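Local coordinates for iron-regulated outer membrane protein (Neisseria meningitidis, PDB 4B7O) that transports iron across the outer membrane as a TonB-dependent transporter, and probably acts as a siderophore receptor, at residues G262-V267 against K318-V323; I266-M271 against T311-T316; G363-F368 against G381-H386; L377-I382 against Y448-H453. All coordinates share one frame; numbering follows the deposited sequence.

Contact 1 of 4, residues G262-V267 against K318-V323; sequences GDHRIV and KDLGFV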
loop_
_atom_site.group_PDB
_atom_site.type_symbol
_atom_site.label_atom_id
_atom_site.label_comp_id
_atom_site.label_asym_id
_atom_site.label_seq_id
_atom_site.Cartn_x
_atom_site.Cartn_y
_atom_site.Cartn_z
ATOM N N GLY A 262 25.226 -1.553 -23.203
ATOM C CA GLY A 262 24.821 -2.174 -21.966
ATOM C C GLY A 262 24.613 -1.160 -20.883
ATOM O O GLY A 262 23.989 -1.453 -19.876
ATOM N N ASP A 263 25.096 0.046 -21.079
ATOM C CA ASP A 263 24.952 1.064 -20.041
ATOM C C ASP A 263 23.652 1.808 -19.956
ATOM O O ASP A 263 23.558 2.744 -19.163
ATOM C CB ASP A 263 26.011 2.128 -20.217
ATOM C CG ASP A 263 27.361 1.655 -19.819
ATOM O OD1 ASP A 263 27.485 0.461 -19.415
ATOM O OD2 ASP A 263 28.285 2.494 -19.916
ATOM N N HIS A 264 22.677 1.504 -20.806
ATOM C CA HIS A 264 21.461 2.312 -20.796
ATOM C C HIS A 264 20.294 1.464 -21.021
ATOM O O HIS A 264 20.332 0.478 -21.778
ATOM C CB HIS A 264 21.475 3.341 -21.872
ATOM C CG HIS A 264 22.543 4.353 -21.716
ATOM N ND1 HIS A 264 23.851 4.066 -21.949
ATOM C CD2 HIS A 264 22.483 5.700 -21.348
ATOM C CE1 HIS A 264 24.592 5.181 -21.739
ATOM N NE2 HIS A 264 23.751 6.182 -21.373
ATOM N N ARG A 265 19.213 1.838 -20.365
ATOM C CA ARG A 265 18.021 1.050 -20.502
ATOM C C ARG A 265 16.800 1.963 -20.486
ATOM O O ARG A 265 16.754 2.889 -19.688
ATOM C CB ARG A 265 17.990 0.035 -19.370
ATOM C CG ARG A 265 16.947 -1.031 -19.551
ATOM C CD ARG A 265 16.723 -1.765 -18.238
ATOM N NE ARG A 265 15.584 -2.673 -18.303
ATOM C CZ ARG A 265 15.206 -3.377 -19.381
ATOM N NH1 ARG A 265 15.858 -3.311 -20.538
ATOM N NH2 ARG A 265 14.156 -4.172 -19.302
ATOM N N ILE A 266 15.859 1.717 -21.395
ATOM C CA ILE A 266 14.580 2.427 -21.441
ATOM C C ILE A 266 13.478 1.370 -21.411
ATOM O O ILE A 266 13.508 0.360 -22.136
ATOM C CB ILE A 266 14.413 3.227 -22.769
ATOM C CG1 ILE A 266 15.619 4.080 -23.012
ATOM C CG2 ILE A 266 13.284 4.243 -22.700
ATOM C CD1 ILE A 266 15.482 5.402 -22.293
ATOM N N VAL A 267 12.496 1.611 -20.576
ATOM C CA VAL A 267 11.377 0.712 -20.439
ATOM C C VAL A 267 10.121 1.548 -20.475
ATOM O O VAL A 267 9.964 2.554 -19.694
ATOM C CB VAL A 267 11.402 0.051 -19.051
ATOM C CG1 VAL A 267 10.195 -0.837 -18.898
ATOM C CG2 VAL A 267 12.697 -0.733 -18.835
ATOM N N LYS A 318 24.237 4.511 -16.679
ATOM C CA LYS A 318 25.520 4.522 -15.941
ATOM C C LYS A 318 26.647 5.222 -16.694
ATOM O O LYS A 318 26.703 5.139 -17.918
ATOM C CB LYS A 318 26.009 3.100 -15.669
ATOM C CG LYS A 318 25.010 2.014 -15.969
ATOM C CD LYS A 318 25.681 0.944 -16.841
ATOM C CE LYS A 318 26.628 0.002 -16.114
ATOM N NZ LYS A 318 25.797 -0.942 -15.297
ATOM N N ASP A 319 27.556 5.881 -15.960
ATOM C CA ASP A 319 28.886 6.242 -16.484
ATOM C C ASP A 319 28.763 7.364 -17.426
ATOM O O ASP A 319 29.329 7.340 -18.499
ATOM C CB ASP A 319 29.550 5.072 -17.217
ATOM C CG ASP A 319 29.914 3.941 -16.289
ATOM O OD1 ASP A 319 30.122 4.226 -15.085
ATOM O OD2 ASP A 319 29.998 2.773 -16.741
ATOM N N LEU A 320 28.008 8.359 -16.997
ATOM C CA LEU A 320 27.653 9.484 -17.817
ATOM C C LEU A 320 28.561 10.673 -17.473
ATOM O O LEU A 320 28.091 11.801 -17.156
ATOM C CB LEU A 320 26.193 9.817 -17.548
ATOM C CG LEU A 320 25.461 10.638 -18.599
ATOM C CD1 LEU A 320 24.332 9.796 -19.212
ATOM C CD2 LEU A 320 24.970 11.946 -17.962
ATOM N N GLY A 321 29.869 10.426 -17.550
ATOM C CA GLY A 321 30.829 11.450 -17.154
ATOM C C GLY A 321 30.781 11.629 -15.652
ATOM O O GLY A 321 30.985 10.674 -14.900
ATOM N N PHE A 322 30.455 12.831 -15.195
ATOM C CA PHE A 322 30.468 13.096 -13.742
ATOM C C PHE A 322 29.296 12.447 -12.929
ATOM O O PHE A 322 29.268 12.448 -11.668
ATOM C CB PHE A 322 30.668 14.603 -13.471
ATOM C CG PHE A 322 29.410 15.437 -13.565
ATOM C CD1 PHE A 322 28.468 15.439 -12.509
ATOM C CD2 PHE A 322 29.182 16.289 -14.676
ATOM C CE1 PHE A 322 27.322 16.237 -12.571
ATOM C CE2 PHE A 322 28.028 17.085 -14.747
ATOM C CZ PHE A 322 27.104 17.063 -13.691
ATOM N N VAL A 323 28.339 11.887 -13.668
ATOM C CA VAL A 323 27.223 11.181 -13.090
ATOM C C VAL A 323 27.472 9.668 -13.255
ATOM O O VAL A 323 27.594 9.155 -14.379
ATOM C CB VAL A 323 25.907 11.669 -13.713
ATOM C CG1 VAL A 323 24.769 10.683 -13.470
ATOM C CG2 VAL A 323 25.577 13.097 -13.231
#
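Asp-263 and Lys-318 meet where two barrel strands run out into turns, a worked example of how an antiparallel pair closes at its end. A backbone bond makes the join: Lys-318 N donates to Asp-263 O over 3.1 Å. The same two residues supply the tight packing. The lysine chain bends at chi2, chi3 and chi4 and crosses the aspartate at about a right angle, bringing CD to 3.2 Å from Asp-263 OD1. This is a methylene carbon resting against a carboxylate oxygen, not a salt bridge, since Lys-318 NZ stays 4.7 Å from Asp-263 OD1, although the opposite charges probably attract at that range.

The other side is looser and faces solvent. Asp-263 OD2 approaches Asp-319 OD2 to 3.6 Å, the carboxylate planes 72° apart; two like charges so placed may raise each other's affinity for a proton. Leu-320 adds a slight touch, its CD1 lying 4.3 Å from NE2 at the edge of the His-264 ring, which also meets the ring of Phe-259.

Beyond the contact the chain reverses through a type II' turn from Leu-320 to Val-323, closed at its base by Leu-320 N donating to Val-323 O at 2.8 Å, with the turn's own Val-323 N to Leu-320 O bond weak; Gly-321 takes a positive phi. Such tight hairpin turns are characteristic of the periplasmic rim of TonB-dependent beta-barrels.

Contact 2 of 4, residues I266-M271 against T311-T316; sequences IVLSHM and TNLAYT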
loop_
_atom_site.group_PDB
_atom_site.type_symbol
_atom_site.label_atom_id
_atom_site.label_comp_id
_atom_site.label_asym_id
_atom_site.label_seq_id
_atom_site.Cartn_x
_atom_site.Cartn_y
_atom_site.Cartn_z
ATOM N N ILE A 266 15.859 1.717 -21.395
ATOM C CA ILE A 266 14.580 2.427 -21.441
ATOM C C ILE A 266 13.478 1.370 -21.411
ATOM O O ILE A 266 13.508 0.360 -22.136
ATOM C CB ILE A 266 14.413 3.227 -22.769
ATOM C CG1 ILE A 266 15.619 4.080 -23.012
ATOM C CG2 ILE A 266 13.284 4.243 -22.700
ATOM C CD1 ILE A 266 15.482 5.402 -22.293
ATOM N N VAL A 267 12.496 1.611 -20.576
ATOM C CA VAL A 267 11.377 0.712 -20.439
ATOM C C VAL A 267 10.121 1.548 -20.475
ATOM O O VAL A 267 9.964 2.554 -19.694
ATOM C CB VAL A 267 11.402 0.051 -19.051
ATOM C CG1 VAL A 267 10.195 -0.837 -18.898
ATOM C CG2 VAL A 267 12.697 -0.733 -18.835
ATOM N N LEU A 268 9.223 1.132 -21.366
ATOM C CA LEU A 268 7.933 1.764 -21.458
ATOM C C LEU A 268 6.878 0.770 -21.074
ATOM O O LEU A 268 6.836 -0.367 -21.588
ATOM C CB LEU A 268 7.670 2.204 -22.893
ATOM C CG LEU A 268 6.297 2.861 -23.040
ATOM C CD1 LEU A 268 6.276 4.153 -22.266
ATOM C CD2 LEU A 268 6.046 3.190 -24.492
ATOM N N SER A 269 5.985 1.170 -20.197
ATOM C CA SER A 269 5.069 0.207 -19.833
ATOM C C SER A 269 3.670 0.726 -19.609
ATOM O O SER A 269 3.449 1.892 -19.119
ATOM C CB SER A 269 5.602 -0.486 -18.561
ATOM O OG SER A 269 5.306 0.322 -17.457
ATOM N N HIS A 270 2.737 -0.194 -19.871
ATOM C CA HIS A 270 1.330 0.058 -19.540
ATOM C C HIS A 270 0.620 -1.008 -18.772
ATOM O O HIS A 270 0.642 -2.187 -19.122
ATOM C CB HIS A 270 0.510 0.445 -20.759
ATOM C CG HIS A 270 -0.867 0.807 -20.398
ATOM N ND1 HIS A 270 -1.183 2.013 -19.866
ATOM C CD2 HIS A 270 -2.042 0.050 -20.400
ATOM C CE1 HIS A 270 -2.480 2.037 -19.574
ATOM N NE2 HIS A 270 -3.011 0.827 -19.909
ATOM N N MET A 271 -0.051 -0.590 -17.719
ATOM C CA MET A 271 -0.669 -1.537 -16.827
ATOM C C MET A 271 -2.100 -1.131 -16.458
ATOM O O MET A 271 -2.326 0.046 -16.169
ATOM C CB MET A 271 0.183 -1.624 -15.570
ATOM C CG MET A 271 -0.529 -2.095 -14.340
ATOM S SD MET A 271 0.738 -2.290 -13.044
ATOM C CE MET A 271 -0.183 -1.528 -11.684
ATOM N N THR A 311 0.831 4.343 -16.918
ATOM C CA THR A 311 1.743 4.389 -18.045
ATOM C C THR A 311 3.090 4.915 -17.596
ATOM O O THR A 311 3.204 6.019 -17.036
ATOM C CB THR A 311 1.187 5.307 -19.147
ATOM O OG1 THR A 311 -0.130 4.856 -19.416
ATOM C CG2 THR A 311 1.993 5.187 -20.396
ATOM N N ASN A 312 4.123 4.136 -17.822
ATOM C CA ASN A 312 5.371 4.441 -17.137
ATOM C C ASN A 312 6.492 4.399 -18.101
ATOM O O ASN A 312 6.614 3.447 -18.909
ATOM C CB ASN A 312 5.666 3.474 -15.986
ATOM C CG ASN A 312 6.718 4.062 -14.987
ATOM O OD1 ASN A 312 6.384 4.731 -14.012
ATOM N ND2 ASN A 312 7.965 3.849 -15.267
ATOM N N LEU A 313 7.322 5.430 -18.017
ATOM C CA LEU A 313 8.551 5.401 -18.752
ATOM C C LEU A 313 9.695 5.486 -17.792
ATOM O O LEU A 313 9.732 6.392 -16.985
ATOM C CB LEU A 313 8.587 6.589 -19.688
ATOM C CG LEU A 313 9.752 6.712 -20.663
ATOM C CD1 LEU A 313 9.766 5.595 -21.696
ATOM C CD2 LEU A 313 9.593 8.031 -21.393
ATOM N N ALA A 314 10.637 4.565 -17.885
ATOM C CA ALA A 314 11.761 4.562 -16.911
ATOM C C ALA A 314 13.046 4.441 -17.639
ATOM O O ALA A 314 13.146 3.659 -18.588
ATOM C CB ALA A 314 11.654 3.433 -15.894
ATOM N N TYR A 315 14.006 5.269 -17.220
ATOM C CA TYR A 315 15.329 5.258 -17.822
ATOM C C TYR A 315 16.364 4.971 -16.767
ATOM O O TYR A 315 16.324 5.614 -15.703
ATOM C CB TYR A 315 15.650 6.643 -18.422
ATOM C CG TYR A 315 17.122 6.822 -18.762
ATOM C CD1 TYR A 315 17.737 6.012 -19.715
ATOM C CD2 TYR A 315 17.907 7.794 -18.116
ATOM C CE1 TYR A 315 19.079 6.159 -20.028
ATOM C CE2 TYR A 315 19.249 7.965 -18.438
ATOM C CZ TYR A 315 19.829 7.137 -19.384
ATOM O OH TYR A 315 21.170 7.259 -19.700
ATOM N N THR A 316 17.277 4.040 -17.072
ATOM C CA THR A 316 18.541 3.846 -16.292
ATOM C C THR A 316 19.852 3.991 -17.074
ATOM O O THR A 316 20.203 3.125 -17.865
ATOM C CB THR A 316 18.619 2.479 -15.608
ATOM O OG1 THR A 316 17.447 2.271 -14.821
ATOM C CG2 THR A 316 19.895 2.375 -14.653
#
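Val-267 with Ala-314 and Ser-269 with Asn-312 are the hydrogen-bonded pairs of two antiparallel strands whose segment directions differ by 165°. Each pair exchanges two backbone bonds, as short as 2.7 Å from Ser-269 N to Asn-312 O and 2.8 Å from Ala-314 N to Val-267 O. The non-hydrogen-bonded pairs that alternate with them bring alpha carbons close, and CA-H...O contacts fill the spaces, among them Thr-311 CA to Ser-269 O.

Alternation then divides the side chains between two surfaces. Those of Ile-266, Leu-268, Leu-313 and Tyr-315 form an outward, largely apolar strip, as expected of a barrel wall in a membrane. CD1 of Ile-266 comes obliquely to Tyr-315 CD1 at 3.5 Å, while CD1 of Leu-268 sits 3.8 Å from Leu-313 CD1 and also rests against the carbonyl O of Asn-312. The strip ends in a polar pair. His-270, with CG anti to the backbone N (chi1 -175°), turns a ring edge to its neighbour, so that ND1 and Thr-311 OG1 share a hydrogen bond of 3.1 Å in the ring plane; either may be the donor. On the inward surface Ser-269 OG lies 3.5 Å from Asn-312 CB.

Strand 246-259 flanks this pair beyond 266-271, with Leu-268 packed on Ile-255, and strand 323-339 flanks it beyond 311-316, where Asn-312 OD1 makes a weak hydrogen bond to Asn-329. Met-271 points inward to Val-139 and Leu-143 of the plug.

Contact 3 of 4, residues G363-F368 against G381-H386; sequences GMNFNF and GINYRH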
loop_
_atom_site.group_PDB
_atom_site.type_symbol
_atom_site.label_atom_id
_atom_site.label_comp_id
_atom_site.label_asym_id
_atom_site.label_seq_id
_atom_site.Cartn_x
_atom_site.Cartn_y
_atom_site.Cartn_z
ATOM N N GLY A 363 3.755 12.381 -12.689
ATOM C CA GLY A 363 4.944 12.518 -11.887
ATOM C C GLY A 363 6.139 12.208 -12.696
ATOM O O GLY A 363 6.048 11.506 -13.711
ATOM N N MET A 364 7.245 12.789 -12.278
ATOM C CA MET A 364 8.557 12.436 -12.787
ATOM C C MET A 364 9.562 12.457 -11.678
ATOM O O MET A 364 9.428 13.211 -10.731
ATOM C CB MET A 364 8.998 13.337 -13.926
ATOM C CG MET A 364 8.339 14.681 -13.888
ATOM S SD MET A 364 8.967 15.725 -15.216
ATOM C CE MET A 364 8.797 17.362 -14.482
ATOM N N ASN A 365 10.564 11.611 -11.816
ATOM C CA ASN A 365 11.636 11.526 -10.839
ATOM C C ASN A 365 12.948 11.487 -11.524
ATOM O O ASN A 365 13.141 10.703 -12.464
ATOM C CB ASN A 365 11.500 10.261 -10.023
ATOM C CG ASN A 365 10.211 10.242 -9.257
ATOM O OD1 ASN A 365 9.961 11.147 -8.488
ATOM N ND2 ASN A 365 9.354 9.241 -9.519
ATOM N N PHE A 366 13.850 12.346 -11.075
ATOM C CA PHE A 366 15.230 12.227 -11.550
ATOM C C PHE A 366 16.157 12.044 -10.352
ATOM O O PHE A 366 16.230 12.900 -9.477
ATOM C CB PHE A 366 15.643 13.452 -12.332
ATOM C CG PHE A 366 14.781 13.735 -13.541
ATOM C CD1 PHE A 366 13.564 14.428 -13.410
ATOM C CD2 PHE A 366 15.193 13.342 -14.817
ATOM C CE1 PHE A 366 12.759 14.700 -14.513
ATOM C CE2 PHE A 366 14.395 13.631 -15.929
ATOM C CZ PHE A 366 13.178 14.302 -15.775
ATOM N N ASN A 367 16.837 10.914 -10.316
ATOM C CA ASN A 367 17.763 10.626 -9.236
ATOM C C ASN A 367 19.173 10.465 -9.791
ATOM O O ASN A 367 19.418 9.563 -10.588
ATOM C CB ASN A 367 17.278 9.372 -8.495
ATOM C CG ASN A 367 15.776 9.460 -8.126
ATOM O OD1 ASN A 367 15.379 10.098 -7.117
ATOM N ND2 ASN A 367 14.922 8.849 -8.968
ATOM N N PHE A 368 20.080 11.367 -9.389
ATOM C CA PHE A 368 21.511 11.310 -9.754
ATOM C C PHE A 368 22.464 10.831 -8.646
ATOM O O PHE A 368 22.326 11.235 -7.471
ATOM C CB PHE A 368 22.003 12.701 -10.113
ATOM C CG PHE A 368 21.244 13.359 -11.203
ATOM C CD1 PHE A 368 21.630 13.182 -12.543
ATOM C CD2 PHE A 368 20.159 14.206 -10.906
ATOM C CE1 PHE A 368 20.944 13.835 -13.566
ATOM C CE2 PHE A 368 19.460 14.860 -11.931
ATOM C CZ PHE A 368 19.866 14.674 -13.260
ATOM N N GLY A 381 18.561 14.682 -6.527
ATOM C CA GLY A 381 17.565 14.577 -7.531
ATOM C C GLY A 381 16.367 15.413 -7.254
ATOM O O GLY A 381 16.357 16.243 -6.325
ATOM N N ILE A 382 15.339 15.144 -8.038
ATOM C CA ILE A 382 14.139 16.016 -8.147
ATOM C C ILE A 382 12.887 15.158 -8.216
ATOM O O ILE A 382 12.871 14.160 -8.912
ATOM C CB ILE A 382 14.200 16.795 -9.488
ATOM C CG1 ILE A 382 15.386 17.741 -9.489
ATOM C CG2 ILE A 382 12.962 17.652 -9.692
ATOM C CD1 ILE A 382 15.130 18.897 -8.533
ATOM N N ASN A 383 11.849 15.567 -7.496
ATOM C CA ASN A 383 10.591 14.870 -7.443
ATOM C C ASN A 383 9.506 15.843 -7.842
ATOM O O ASN A 383 9.414 16.926 -7.245
ATOM C CB ASN A 383 10.300 14.444 -6.009
ATOM C CG ASN A 383 11.393 13.582 -5.408
ATOM O OD1 ASN A 383 11.901 13.912 -4.334
ATOM N ND2 ASN A 383 11.760 12.476 -6.093
ATOM N N TYR A 384 8.708 15.463 -8.850
ATOM C CA TYR A 384 7.500 16.214 -9.205
ATOM C C TYR A 384 6.231 15.354 -9.196
ATOM O O TYR A 384 6.146 14.334 -9.879
ATOM C CB TYR A 384 7.676 16.790 -10.628
ATOM C CG TYR A 384 6.471 17.559 -11.097
ATOM C CD1 TYR A 384 6.240 18.848 -10.619
ATOM C CD2 TYR A 384 5.525 16.985 -11.974
ATOM C CE1 TYR A 384 5.141 19.571 -11.005
ATOM C CE2 TYR A 384 4.413 17.706 -12.392
ATOM C CZ TYR A 384 4.244 19.006 -11.890
ATOM O OH TYR A 384 3.183 19.785 -12.215
ATOM N N ARG A 385 5.205 15.760 -8.497
ATOM C CA ARG A 385 3.955 15.018 -8.638
ATOM C C ARG A 385 2.795 15.955 -8.815
ATOM O O ARG A 385 2.646 16.831 -8.000
ATOM C CB ARG A 385 3.660 14.180 -7.394
ATOM C CG ARG A 385 2.559 13.189 -7.670
ATOM C CD ARG A 385 2.315 12.229 -6.543
ATOM N NE ARG A 385 2.045 12.929 -5.329
ATOM C CZ ARG A 385 2.153 12.396 -4.121
ATOM N NH1 ARG A 385 2.519 11.117 -3.954
ATOM N NH2 ARG A 385 1.867 13.162 -3.104
ATOM N N HIS A 386 1.967 15.738 -9.840
ATOM C CA HIS A 386 0.697 16.476 -10.014
ATOM C C HIS A 386 -0.495 15.574 -9.912
ATOM O O HIS A 386 -0.610 14.550 -10.652
ATOM C CB HIS A 386 0.675 17.222 -11.376
ATOM C CG HIS A 386 -0.479 18.196 -11.522
ATOM N ND1 HIS A 386 -1.693 17.819 -11.996
ATOM C CD2 HIS A 386 -0.585 19.551 -11.198
ATOM C CE1 HIS A 386 -2.518 18.879 -11.981
ATOM N NE2 HIS A 386 -1.842 19.934 -11.482
#
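Met-364 and Tyr-384 pack across the beta hairpin of strands 355-373 and 376-391, a piece of the transporter's antiparallel barrel wall. Backbone bonds fix the register: Met-364 and Tyr-384 exchange two, one of them from Tyr-384 N to Met-364 O at 3.0 Å, and Phe-366 N donates to Ile-382 O.

On the outward surface the methionine chain, extended beyond CG, slants across the tyrosine and touches it twice. Its CG, placed obliquely to the ring, is 3.9 Å from Tyr-384 CB, and its CE reaches 4.1 Å from Tyr-384 CG. Nearby, the edge of the Phe-368 ring is turned to Gly-381, with CD2 4.3 Å from the glycine CA.

The inward surface carries a pair of amides. Asn-365 and Asn-383 each set CG beside the backbone N (chi1 near -60°), which faces the two amides across the strands with their planes 70° apart. Outside partners hold their other ends: Asn-365 ND2 is hydrogen-bonded to Asn-329 OD1, and Asn-383 OD1 to Arg-465. Between them, Asn-383 ND2 donates to Asn-365 OD1 at 3.3 Å, approaching from 35° above the acceptor's carbonyl plane.

Contact 4 of 4, residues L377-I382 against Y448-H453; sequences LLKYGI and YIEAIH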
loop_
_atom_site.group_PDB
_atom_site.type_symbol
_atom_site.label_atom_id
_atom_site.label_comp_id
_atom_site.label_asym_id
_atom_site.label_seq_id
_atom_site.Cartn_x
_atom_site.Cartn_y
_atom_site.Cartn_z
ATOM N N LEU A 377 29.573 8.353 -1.958
ATOM C CA LEU A 377 28.654 8.591 -3.070
ATOM C C LEU A 377 27.829 9.785 -2.668
ATOM O O LEU A 377 27.527 9.958 -1.480
ATOM C CB LEU A 377 27.763 7.359 -3.290
ATOM C CG LEU A 377 26.842 7.310 -4.524
ATOM C CD1 LEU A 377 27.638 7.215 -5.840
ATOM C CD2 LEU A 377 25.851 6.153 -4.438
ATOM N N LEU A 378 27.514 10.634 -3.637
ATOM C CA LEU A 378 26.657 11.782 -3.405
ATOM C C LEU A 378 25.387 11.543 -4.231
ATOM O O LEU A 378 25.474 11.156 -5.415
ATOM C CB LEU A 378 27.352 13.038 -3.927
ATOM C CG LEU A 378 26.725 14.399 -3.581
ATOM C CD1 LEU A 378 26.255 14.520 -2.132
ATOM C CD2 LEU A 378 27.701 15.536 -3.870
ATOM N N LYS A 379 24.218 11.718 -3.628
ATOM C CA LYS A 379 22.964 11.531 -4.396
ATOM C C LYS A 379 22.202 12.811 -4.381
ATOM O O LYS A 379 22.145 13.492 -3.341
ATOM C CB LYS A 379 22.050 10.470 -3.784
ATOM C CG LYS A 379 22.501 9.022 -3.891
ATOM C CD LYS A 379 21.726 8.199 -2.872
ATOM C CE LYS A 379 20.717 7.238 -3.477
ATOM N NZ LYS A 379 21.414 6.398 -4.492
ATOM N N TYR A 380 21.595 13.154 -5.524
ATOM C CA TYR A 380 20.734 14.329 -5.569
ATOM C C TYR A 380 19.714 14.062 -6.669
ATOM O O TYR A 380 19.965 13.295 -7.623
ATOM C CB TYR A 380 21.573 15.609 -5.829
ATOM C CG TYR A 380 22.535 15.384 -6.988
ATOM C CD1 TYR A 380 23.647 14.599 -6.817
ATOM C CD2 TYR A 380 22.285 15.903 -8.289
ATOM C CE1 TYR A 380 24.538 14.347 -7.846
ATOM C CE2 TYR A 380 23.167 15.637 -9.352
ATOM C CZ TYR A 380 24.301 14.865 -9.114
ATOM O OH TYR A 380 25.191 14.527 -10.108
ATOM N N GLY A 381 18.561 14.682 -6.527
ATOM C CA GLY A 381 17.565 14.577 -7.531
ATOM C C GLY A 381 16.367 15.413 -7.254
ATOM O O GLY A 381 16.357 16.243 -6.325
ATOM N N ILE A 382 15.339 15.144 -8.038
ATOM C CA ILE A 382 14.139 16.016 -8.147
ATOM C C ILE A 382 12.887 15.158 -8.216
ATOM O O ILE A 382 12.871 14.160 -8.912
ATOM C CB ILE A 382 14.200 16.795 -9.488
ATOM C CG1 ILE A 382 15.386 17.741 -9.489
ATOM C CG2 ILE A 382 12.962 17.652 -9.692
ATOM C CD1 ILE A 382 15.130 18.897 -8.533
ATOM N N TYR A 448 16.551 16.961 -3.288
ATOM C CA TYR A 448 17.189 16.389 -2.135
ATOM C C TYR A 448 18.598 16.230 -2.517
ATOM O O TYR A 448 18.920 16.102 -3.707
ATOM C CB TYR A 448 16.636 14.978 -1.823
ATOM C CG TYR A 448 16.864 13.955 -2.924
ATOM C CD1 TYR A 448 18.038 13.243 -3.005
ATOM C CD2 TYR A 448 15.900 13.719 -3.881
ATOM C CE1 TYR A 448 18.243 12.312 -4.004
ATOM C CE2 TYR A 448 16.107 12.809 -4.898
ATOM C CZ TYR A 448 17.266 12.114 -4.943
ATOM O OH TYR A 448 17.456 11.221 -5.946
ATOM N N ILE A 449 19.442 16.166 -1.499
ATOM C CA ILE A 449 20.851 15.818 -1.701
ATOM C C ILE A 449 21.248 14.927 -0.523
ATOM O O ILE A 449 20.859 15.188 0.620
ATOM C CB ILE A 449 21.732 17.106 -1.805
ATOM C CG1 ILE A 449 23.189 16.738 -1.617
ATOM C CG2 ILE A 449 21.353 18.134 -0.736
ATOM C CD1 ILE A 449 24.139 17.812 -2.044
ATOM N N GLU A 450 21.989 13.869 -0.787
ATOM C CA GLU A 450 22.275 12.883 0.229
ATOM C C GLU A 450 23.674 12.377 0.038
ATOM O O GLU A 450 24.081 12.049 -1.088
ATOM C CB GLU A 450 21.312 11.706 0.105
ATOM C CG GLU A 450 21.332 10.747 1.280
ATOM C CD GLU A 450 20.271 9.647 1.154
ATOM O OE1 GLU A 450 20.452 8.764 0.269
ATOM O OE2 GLU A 450 19.269 9.668 1.938
ATOM N N ALA A 451 24.408 12.275 1.146
ATOM C CA ALA A 451 25.802 11.836 1.083
ATOM C C ALA A 451 25.990 10.464 1.731
ATOM O O ALA A 451 25.465 10.213 2.805
ATOM C CB ALA A 451 26.709 12.881 1.743
ATOM N N ILE A 452 26.745 9.588 1.093
ATOM C CA ILE A 452 26.952 8.317 1.684
ATOM C C ILE A 452 28.430 8.091 1.672
ATOM O O ILE A 452 29.048 8.070 0.590
ATOM C CB ILE A 452 26.207 7.210 0.907
ATOM C CG1 ILE A 452 24.702 7.485 0.972
ATOM C CG2 ILE A 452 26.498 5.811 1.438
ATOM C CD1 ILE A 452 23.998 6.911 -0.205
ATOM N N HIS A 453 28.970 7.910 2.883
ATOM C CA HIS A 453 30.404 7.706 3.120
ATOM C C HIS A 453 30.679 6.449 3.878
ATOM O O HIS A 453 30.219 6.281 5.031
ATOM C CB HIS A 453 30.984 8.906 3.880
ATOM C CG HIS A 453 32.491 8.842 4.034
ATOM N ND1 HIS A 453 33.301 8.301 3.086
ATOM C CD2 HIS A 453 33.318 9.238 5.070
ATOM C CE1 HIS A 453 34.570 8.370 3.495
ATOM N NE2 HIS A 453 34.576 8.943 4.709
#
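Aromatic rescue of glycine, a cross-strand device known from outer-membrane barrels, is displayed where Tyr-448 folds over Gly-381 between strands 376-391 and 441-455. CG of Tyr-448 lies between the backbone N and the carbonyl carbon (chi1 62°), which lays the ring along the neighbouring strand. One face covers the glycine backbone, with Gly-381 N 3.3 Å above its plane and offset toward the rim. The hydroxyl continues to Asn-367 OD1, a hydrogen bond that holds the far, hydroxyl end of the ring.

Beneath the ring, Gly-381 and Tyr-448 form a hydrogen-bonded pair with rather long bonds, 3.2 Å from Gly-381 N to Tyr-448 O. Farther along, the bonds shorten to 2.6 Å from Lys-379 N to Glu-450 O. Lys-379 and Glu-450 run side by side in the same direction on the inward surface, and the aliphatic CD of the lysine is 3.4 Å from Glu-450 OE1 and 3.7 Å from Ile-452 CD1. Their charged ends diverge, NZ turning to Asp-369 in a salt bridge. Outward, Leu-378 CD1 packs on Ile-449 CG1 at 3.8 Å.

Strand 355-373 lies alongside 377-382, where the Tyr-380 and Phe-368 rings meet nearly parallel, and strand 458-472 lies alongside 448-453. Inside the barrel, Glu-450 makes weak hydrogen bonds to Ser-155 and Ser-157 of the plug.

In the fold
From the N terminus, the chain passes through the plug before entering the barrel strands that these contacts join. Contact 1 closes the long excursion between strands 264-276 and 303-320, and contact 2, which shares Ile-266 and Val-267 with it, nests inside; together they zip these strands up. The chain then turns at once into strand 323-339. Contact 3 closes a short hairpin; contact 4 shares Gly-381 and Ile-382 with it and crosses it, since 377-382 begins before contact 3 closes while 448-453 lies beyond, closing the longer excursion that carries helix 423-434. Contacts 1 and 4 touch through Val-323, Phe-322 and Tyr-380, whereas contacts 2 and 4 stay about 11 Å apart at their nearest atoms.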